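Side-chain contacts in succinate-semialdehyde dehydrogenase (Streptococcus pyogenes MGAS1882, PDB 4OGD), which probably oxidises succinic semialdehyde to succinate, using NADP+ as the cofactor: residues D64-A67 and E68-T71; L77-E80 and A81-E84; W131-P134 and Y135-M139. All coordinates share one frame; numbering follows the deposited sequence.

Contact 1: residues D64-A67 and E68-T71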
loop_
_atom_site.group_PDB
_atom_site.type_symbol
_atom_site.label_atom_id
_atom_site.label_comp_id
_atom_site.label_asym_id
_atom_site.label_seq_id
_atom_site.Cartn_x
_atom_site.Cartn_y
_atom_site.Cartn_z
ATOM N N ASP A 64 22.896 21.896 -17.049
ATOM C CA ASP A 64 22.201 22.701 -18.037
ATOM C C ASP A 64 21.687 21.865 -19.214
ATOM O O ASP A 64 20.641 22.184 -19.791
ATOM C CB ASP A 64 23.068 23.882 -18.485
ATOM C CG ASP A 64 23.290 24.901 -17.373
ATOM O OD1 ASP A 64 22.658 24.795 -16.292
ATOM O OD2 ASP A 64 24.102 25.827 -17.589
ATOM N N LYS A 65 22.402 20.792 -19.554
ATOM C CA LYS A 65 21.935 19.860 -20.582
ATOM C C LYS A 65 20.602 19.237 -20.174
ATOM O O LYS A 65 19.657 19.213 -20.953
ATOM C CB LYS A 65 22.971 18.754 -20.846
ATOM C CG LYS A 65 22.409 17.533 -21.592
ATOM C CD LYS A 65 23.388 16.347 -21.614
ATOM C CE LYS A 65 22.710 15.062 -22.070
ATOM N NZ LYS A 65 23.701 13.954 -22.246
ATOM N N TYR A 66 20.527 18.738 -18.946
ATOM C CA TYR A 66 19.298 18.090 -18.489
ATOM C C TYR A 66 18.173 19.099 -18.280
ATOM O O TYR A 66 17.009 18.816 -18.574
ATOM C CB TYR A 66 19.572 17.275 -17.229
ATOM C CG TYR A 66 20.383 16.042 -17.543
ATOM C CD1 TYR A 66 19.792 14.942 -18.142
ATOM C CD2 TYR A 66 21.742 15.994 -17.264
ATOM C CE1 TYR A 66 20.530 13.810 -18.449
ATOM C CE2 TYR A 66 22.492 14.876 -17.571
ATOM C CZ TYR A 66 21.880 13.786 -18.160
ATOM O OH TYR A 66 22.619 12.670 -18.466
ATOM N N ALA A 67 18.521 20.279 -17.773
ATOM C CA ALA A 67 17.537 21.345 -17.609
ATOM C C ALA A 67 16.914 21.709 -18.950
ATOM O O ALA A 67 15.690 21.834 -19.056
ATOM C CB ALA A 67 18.171 22.565 -16.971
ATOM N N GLU A 68 17.744 21.886 -19.976
ATOM C CA GLU A 68 17.204 22.256 -21.284
ATOM C C GLU A 68 16.328 21.157 -21.902
ATOM O O GLU A 68 15.342 21.449 -22.587
ATOM C CB GLU A 68 18.323 22.666 -22.256
ATOM C CG GLU A 68 17.778 23.060 -23.627
ATOM C CD GLU A 68 18.803 23.713 -24.533
ATOM O OE1 GLU A 68 19.963 23.913 -24.104
ATOM O OE2 GLU A 68 18.433 24.028 -25.686
ATOM N N ILE A 69 16.691 19.898 -21.673
ATOM C CA ILE A 69 15.894 18.776 -22.163
ATOM C C ILE A 69 14.474 18.877 -21.609
ATOM O O ILE A 69 13.492 18.685 -22.333
ATOM C CB ILE A 69 16.529 17.432 -21.770
ATOM C CG1 ILE A 69 17.719 17.140 -22.687
ATOM C CG2 ILE A 69 15.509 16.300 -21.854
ATOM C CD1 ILE A 69 18.530 15.932 -22.272
ATOM N N MET A 70 14.366 19.221 -20.333
ATOM C CA MET A 70 13.046 19.351 -19.720
ATOM C C MET A 70 12.260 20.549 -20.267
ATOM O O MET A 70 11.070 20.435 -20.574
ATOM C CB MET A 70 13.163 19.417 -18.204
ATOM C CG MET A 70 13.631 18.120 -17.598
ATOM S SD MET A 70 13.511 18.162 -15.801
ATOM C CE MET A 70 15.181 18.622 -15.351
ATOM N N THR A 71 12.931 21.688 -20.408
ATOM C CA THR A 71 12.298 22.875 -20.989
ATOM C C THR A 71 11.802 22.614 -22.416
ATOM O O THR A 71 10.670 22.966 -22.772
ATOM C CB THR A 71 13.272 24.062 -20.993
ATOM O OG1 THR A 71 13.579 24.438 -19.643
ATOM C CG2 THR A 71 12.661 25.257 -21.742
#
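The carbonyl oxygen D64 O takes the shortest polar bond of this helical turn, from E68 N at 2.9 Å, with an N-H...O angle of 160°. T71 N closes the same i to i+4 pattern on A67 O at 3.1 Å and is the straightest of the series at 167°. I69 N and M70 N bond likewise to K65 O and Y66 O.

The side chains follow this backbone closely. I69 swings CG1 back beside its own N (chi1 -77°), which lays that carbon 3.3 Å from K65 O and carries CD1 to 4.4 Å from Y66 CD1, an oblique apolar touch on the tyrosine ring. M70 folds the same way, and its bend at chi3 returns CE to within 3.7 Å of Y66 O.

Two polar ends find partners beyond the turn: E68 OE2 forms a salt bridge with K72, and T71 OG1 is hydrogen-bonded to K76 O. The turn belongs to helix 63-74, which lays I69 and Y66 against helix 161-173, while A67 and M70 face the start of helix 78-103.

Contact 2: residues L77-E80 and A81-E84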
loop_
_atom_site.group_PDB
_atom_site.type_symbol
_atom_site.label_atom_id
_atom_site.label_comp_id
_atom_site.label_asym_id
_atom_site.label_seq_id
_atom_site.Cartn_x
_atom_site.Cartn_y
_atom_site.Cartn_z
ATOM N N LEU A 77 10.198 26.931 -17.298
ATOM C CA LEU A 77 11.319 27.864 -17.241
ATOM C C LEU A 77 12.626 27.094 -17.066
ATOM O O LEU A 77 12.700 26.145 -16.284
ATOM C CB LEU A 77 11.135 28.831 -16.076
ATOM C CG LEU A 77 9.895 29.720 -16.090
ATOM C CD1 LEU A 77 9.924 30.653 -14.890
ATOM C CD2 LEU A 77 9.782 30.491 -17.396
ATOM N N PHE A 78 13.641 27.468 -17.834
ATOM C CA PHE A 78 14.954 26.842 -17.725
ATOM C C PHE A 78 15.497 26.917 -16.297
ATOM O O PHE A 78 16.122 25.973 -15.817
ATOM C CB PHE A 78 15.918 27.523 -18.703
ATOM C CG PHE A 78 17.333 27.002 -18.651
ATOM C CD1 PHE A 78 17.660 25.766 -19.201
ATOM C CD2 PHE A 78 18.344 27.773 -18.093
ATOM C CE1 PHE A 78 18.972 25.297 -19.182
ATOM C CE2 PHE A 78 19.664 27.309 -18.068
ATOM C CZ PHE A 78 19.973 26.071 -18.611
ATOM N N THR A 79 15.258 28.036 -15.621
ATOM C CA THR A 79 15.713 28.198 -14.239
ATOM C C THR A 79 15.025 27.204 -13.309
ATOM O O THR A 79 15.659 26.665 -12.395
ATOM C CB THR A 79 15.515 29.635 -13.710
ATOM O OG1 THR A 79 14.155 30.042 -13.912
ATOM C CG2 THR A 79 16.450 30.601 -14.431
ATOM N N GLU A 80 13.732 26.967 -13.536
ATOM C CA GLU A 80 13.002 25.975 -12.745
ATOM C C GLU A 80 13.544 24.582 -13.016
ATOM O O GLU A 80 13.657 23.759 -12.100
ATOM C CB GLU A 80 11.504 26.006 -13.063
ATOM C CG GLU A 80 10.739 27.157 -12.427
ATOM C CD GLU A 80 9.249 27.100 -12.720
ATOM O OE1 GLU A 80 8.791 26.081 -13.280
ATOM O OE2 GLU A 80 8.540 28.077 -12.391
ATOM N N ALA A 81 13.865 24.313 -14.275
ATOM C CA ALA A 81 14.425 23.018 -14.646
ATOM C C ALA A 81 15.801 22.803 -14.016
ATOM O O ALA A 81 16.144 21.683 -13.643
ATOM C CB ALA A 81 14.494 22.873 -16.158
ATOM N N GLN A 82 16.600 23.866 -13.921
ATOM C CA GLN A 82 17.885 23.774 -13.236
ATOM C C GLN A 82 17.669 23.398 -11.774
ATOM O O GLN A 82 18.376 22.550 -11.232
ATOM C CB GLN A 82 18.635 25.099 -13.309
ATOM C CG GLN A 82 19.212 25.419 -14.669
ATOM C CD GLN A 82 19.844 26.787 -14.682
ATOM O OE1 GLN A 82 19.230 27.760 -14.248
ATOM N NE2 GLN A 82 21.085 26.868 -15.151
ATOM N N GLY A 83 16.693 24.039 -11.135
ATOM C CA GLY A 83 16.364 23.713 -9.761
ATOM C C GLY A 83 15.905 22.274 -9.628
ATOM O O GLY A 83 16.220 21.605 -8.641
ATOM N N GLU A 84 15.155 21.788 -10.616
ATOM C CA GLU A 84 14.702 20.398 -10.571
ATOM C C GLU A 84 15.892 19.445 -10.620
ATOM O O GLU A 84 15.936 18.451 -9.889
ATOM C CB GLU A 84 13.720 20.081 -11.699
ATOM C CG GLU A 84 13.187 18.646 -11.642
ATOM C CD GLU A 84 12.028 18.396 -12.584
ATOM O OE1 GLU A 84 11.437 19.371 -13.104
ATOM O OE2 GLU A 84 11.704 17.210 -12.803
#
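F78 and Q82, one turn apart, meet through an aromatic ring and an aliphatic chain. Q82 CG stands over one face of the phenyl ring, 4.2 Å from its centroid and 20° off the normal, a CH-pi contact displaced toward the rim. Two torsions bring the partners together: F78 CG is opposite its backbone N (chi1 178°), whereas Q82 CG falls beside its own N and the rest of the chain runs out extended. The amide at the end passes the ring at an angle, the two planes 35° apart, with Q82 NE2 3.3 Å from F78 CE2. On its other branch, Q82 OE1 lies 4.0 Å from T79 CG2.

The backbone bonds are those of an opening helix. L77 is the N-cap residue of helix 78-103, and its carbonyl O receives A81 N at 3.0 Å. Three more i to i+4 bonds follow, Q82 N to F78 O, G83 N to T79 O and E84 N to E80 O, the last at 2.9 Å. This long helix comes directly after helix 63-74 in the aldehyde dehydrogenase fold, and A81 and F78 pack on A67 of that helix.

Several polar ends find partners beyond the turn. Q82 NE2 is held by D64, which helps to set the rotation of the amide beyond the ring's rim near CE2, and E80 OE2 accepts N258 N. E84 has two differently engaged oxygens: OE1 pairs with K76 in a salt bridge, while OE2 takes the backbone N-H groups of both Y135 and Y136, and the nearby lysine would favour the ionised carboxylate.

Contact 3: residues W131-P134 and Y135-M139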
loop_
_atom_site.group_PDB
_atom_site.type_symbol
_atom_site.label_atom_id
_atom_site.label_comp_id
_atom_site.label_asym_id
_atom_site.label_seq_id
_atom_site.Cartn_x
_atom_site.Cartn_y
_atom_site.Cartn_z
ATOM N N TRP A 131 4.545 14.483 -16.880
ATOM C CA TRP A 131 5.351 15.520 -17.530
ATOM C C TRP A 131 5.687 16.747 -16.686
ATOM O O TRP A 131 6.576 17.525 -17.056
ATOM C CB TRP A 131 4.669 15.983 -18.826
ATOM C CG TRP A 131 3.236 16.368 -18.614
ATOM C CD1 TRP A 131 2.140 15.598 -18.861
ATOM C CD2 TRP A 131 2.746 17.610 -18.087
ATOM N NE1 TRP A 131 0.993 16.282 -18.524
ATOM C CE2 TRP A 131 1.339 17.521 -18.051
ATOM C CE3 TRP A 131 3.358 18.792 -17.650
ATOM C CZ2 TRP A 131 0.539 18.567 -17.589
ATOM C CZ3 TRP A 131 2.565 19.822 -17.185
ATOM C CH2 TRP A 131 1.169 19.705 -17.156
ATOM N N ASN A 132 4.998 16.970 -15.570
ATOM C CA ASN A 132 5.191 18.262 -14.906
ATOM C C ASN A 132 6.535 18.441 -14.192
ATOM O O ASN A 132 7.054 19.557 -14.115
ATOM C CB ASN A 132 3.983 18.677 -14.044
ATOM C CG ASN A 132 3.764 17.771 -12.858
ATOM O OD1 ASN A 132 4.203 16.620 -12.844
ATOM N ND2 ASN A 132 3.082 18.298 -11.840
ATOM N N PHE A 133 7.095 17.336 -13.698
ATOM C CA PHE A 133 8.451 17.316 -13.150
ATOM C C PHE A 133 9.118 16.049 -13.689
ATOM O O PHE A 133 9.219 15.038 -12.990
ATOM C CB PHE A 133 8.443 17.329 -11.612
ATOM C CG PHE A 133 7.888 18.593 -11.013
ATOM C CD1 PHE A 133 8.725 19.648 -10.674
ATOM C CD2 PHE A 133 6.518 18.723 -10.788
ATOM C CE1 PHE A 133 8.206 20.822 -10.119
ATOM C CE2 PHE A 133 5.994 19.884 -10.232
ATOM C CZ PHE A 133 6.839 20.935 -9.901
ATOM N N PRO A 134 9.565 16.099 -14.952
ATOM C CA PRO A 134 9.980 14.905 -15.704
ATOM C C PRO A 134 11.154 14.151 -15.078
ATOM O O PRO A 134 11.263 12.943 -15.271
ATOM C CB PRO A 134 10.400 15.468 -17.068
ATOM C CG PRO A 134 9.762 16.804 -17.161
ATOM C CD PRO A 134 9.720 17.331 -15.747
ATOM N N TYR A 135 12.019 14.850 -14.352
ATOM C CA TYR A 135 13.160 14.194 -13.716
ATOM C C TYR A 135 12.922 13.878 -12.242
ATOM O O TYR A 135 13.186 12.756 -11.794
ATOM C CB TYR A 135 14.452 15.012 -13.915
ATOM C CG TYR A 135 15.301 14.440 -15.025
ATOM C CD1 TYR A 135 14.784 14.286 -16.297
ATOM C CD2 TYR A 135 16.611 14.017 -14.792
ATOM C CE1 TYR A 135 15.537 13.738 -17.315
ATOM C CE2 TYR A 135 17.379 13.465 -15.814
ATOM C CZ TYR A 135 16.828 13.327 -17.073
ATOM O OH TYR A 135 17.565 12.772 -18.104
ATOM N N TYR A 136 12.447 14.871 -11.498
ATOM C CA TYR A 136 12.180 14.731 -10.070
ATOM C C TYR A 136 11.224 13.588 -9.768
ATOM O O TYR A 136 11.464 12.826 -8.831
ATOM C CB TYR A 136 11.681 16.071 -9.515
ATOM C CG TYR A 136 10.958 16.044 -8.185
ATOM C CD1 TYR A 136 11.653 15.921 -6.980
ATOM C CD2 TYR A 136 9.586 16.208 -8.133
ATOM C CE1 TYR A 136 10.979 15.936 -5.755
ATOM C CE2 TYR A 136 8.911 16.217 -6.927
ATOM C CZ TYR A 136 9.609 16.084 -5.744
ATOM O OH TYR A 136 8.922 16.093 -4.546
ATOM N N GLN A 137 10.169 13.432 -10.570
ATOM C CA GLN A 137 9.223 12.349 -10.298
ATOM C C GLN A 137 9.839 10.972 -10.571
ATOM O O GLN A 137 9.451 9.985 -9.938
ATOM C CB GLN A 137 7.900 12.497 -11.063
ATOM C CG GLN A 137 7.164 13.818 -10.897
ATOM C CD GLN A 137 6.794 14.173 -9.478
ATOM O OE1 GLN A 137 6.797 13.330 -8.575
ATOM N NE2 GLN A 137 6.452 15.440 -9.271
ATOM N N ILE A 138 10.791 10.884 -11.499
ATOM C CA ILE A 138 11.517 9.622 -11.668
ATOM C C ILE A 138 12.449 9.386 -10.488
ATOM O O ILE A 138 12.464 8.303 -9.896
ATOM C CB ILE A 138 12.370 9.580 -12.953
ATOM C CG1 ILE A 138 11.515 9.822 -14.198
ATOM C CG2 ILE A 138 13.059 8.225 -13.071
ATOM C CD1 ILE A 138 12.361 9.982 -15.473
ATOM N N MET A 139 13.228 10.401 -10.137
ATOM C CA MET A 139 14.266 10.226 -9.129
ATOM C C MET A 139 13.677 9.829 -7.776
ATOM O O MET A 139 14.279 9.040 -7.037
ATOM C CB MET A 139 15.134 11.489 -9.000
ATOM C CG MET A 139 16.389 11.271 -8.141
ATOM S SD MET A 139 17.517 10.077 -8.879
ATOM C CE MET A 139 18.409 11.186 -9.965
#
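F133 touches both Y136 and Q137 as the chain turns from loop into helix. Its ring receives the edge of the Y136 ring in an offset edge-to-face pair, centroids 5.9 Å apart and planes at 71°. The two side chains run side by side in the same direction, and F133 CB comes to the Y136 edge near the ring plane, 3.8 Å from CD2.

Q137 meets the same residue by backbone and side chain. Its N donates to F133 O at 3.1 Å, and its side chain, bent at chi2 (-58°), doubles back so that NE2 packs 3.6 Å from F133 CD2, the amide steeply inclined to the ring at 78°.

P134 meets the first turn of the helix through its carbonyl: I138 CD1 packs 3.2 Å from P134 O, which also accepts a hydrogen bond from H156 NE2, while the pyrrolidine ring packs on M70 and M74 of helix 63-74.

Upstream, N132 ND2 bonds to Q261 O. Strand 124-128, this loop and helix 136-148 belong to the Rossmann-type nucleotide-binding region, and the W-N-F-P sequence is a signature of aldehyde dehydrogenases; in relatives its asparagine contributes to the oxyanion hole, consistent with a place beside the active site here.

How the contacts relate
The three contacts form one cluster: the centres of contacts 1 and 2 are about 8 Å apart, and each lies about 12 Å from the centre of contact 3. Contacts 1 and 2 are joined by D64 OD1 and Q82 NE2 at 2.8 Å. Contact 2 reaches contact 3 through E84, whose OE2 lies 2.8 Å from both Y135 N and Y136 N, which probably helps to hold the turn into helix 136-148. M70 of contact 1 meets the other two, with SD 3.6 Å from E84 CD and 3.8 Å from Y135 CB. Contact 3 holds N132, whose counterpart in relatives helps form the oxyanion hole, and contacts 1 and 2 probably back this part of the active site; K76 bonds to both E84 and N132 O.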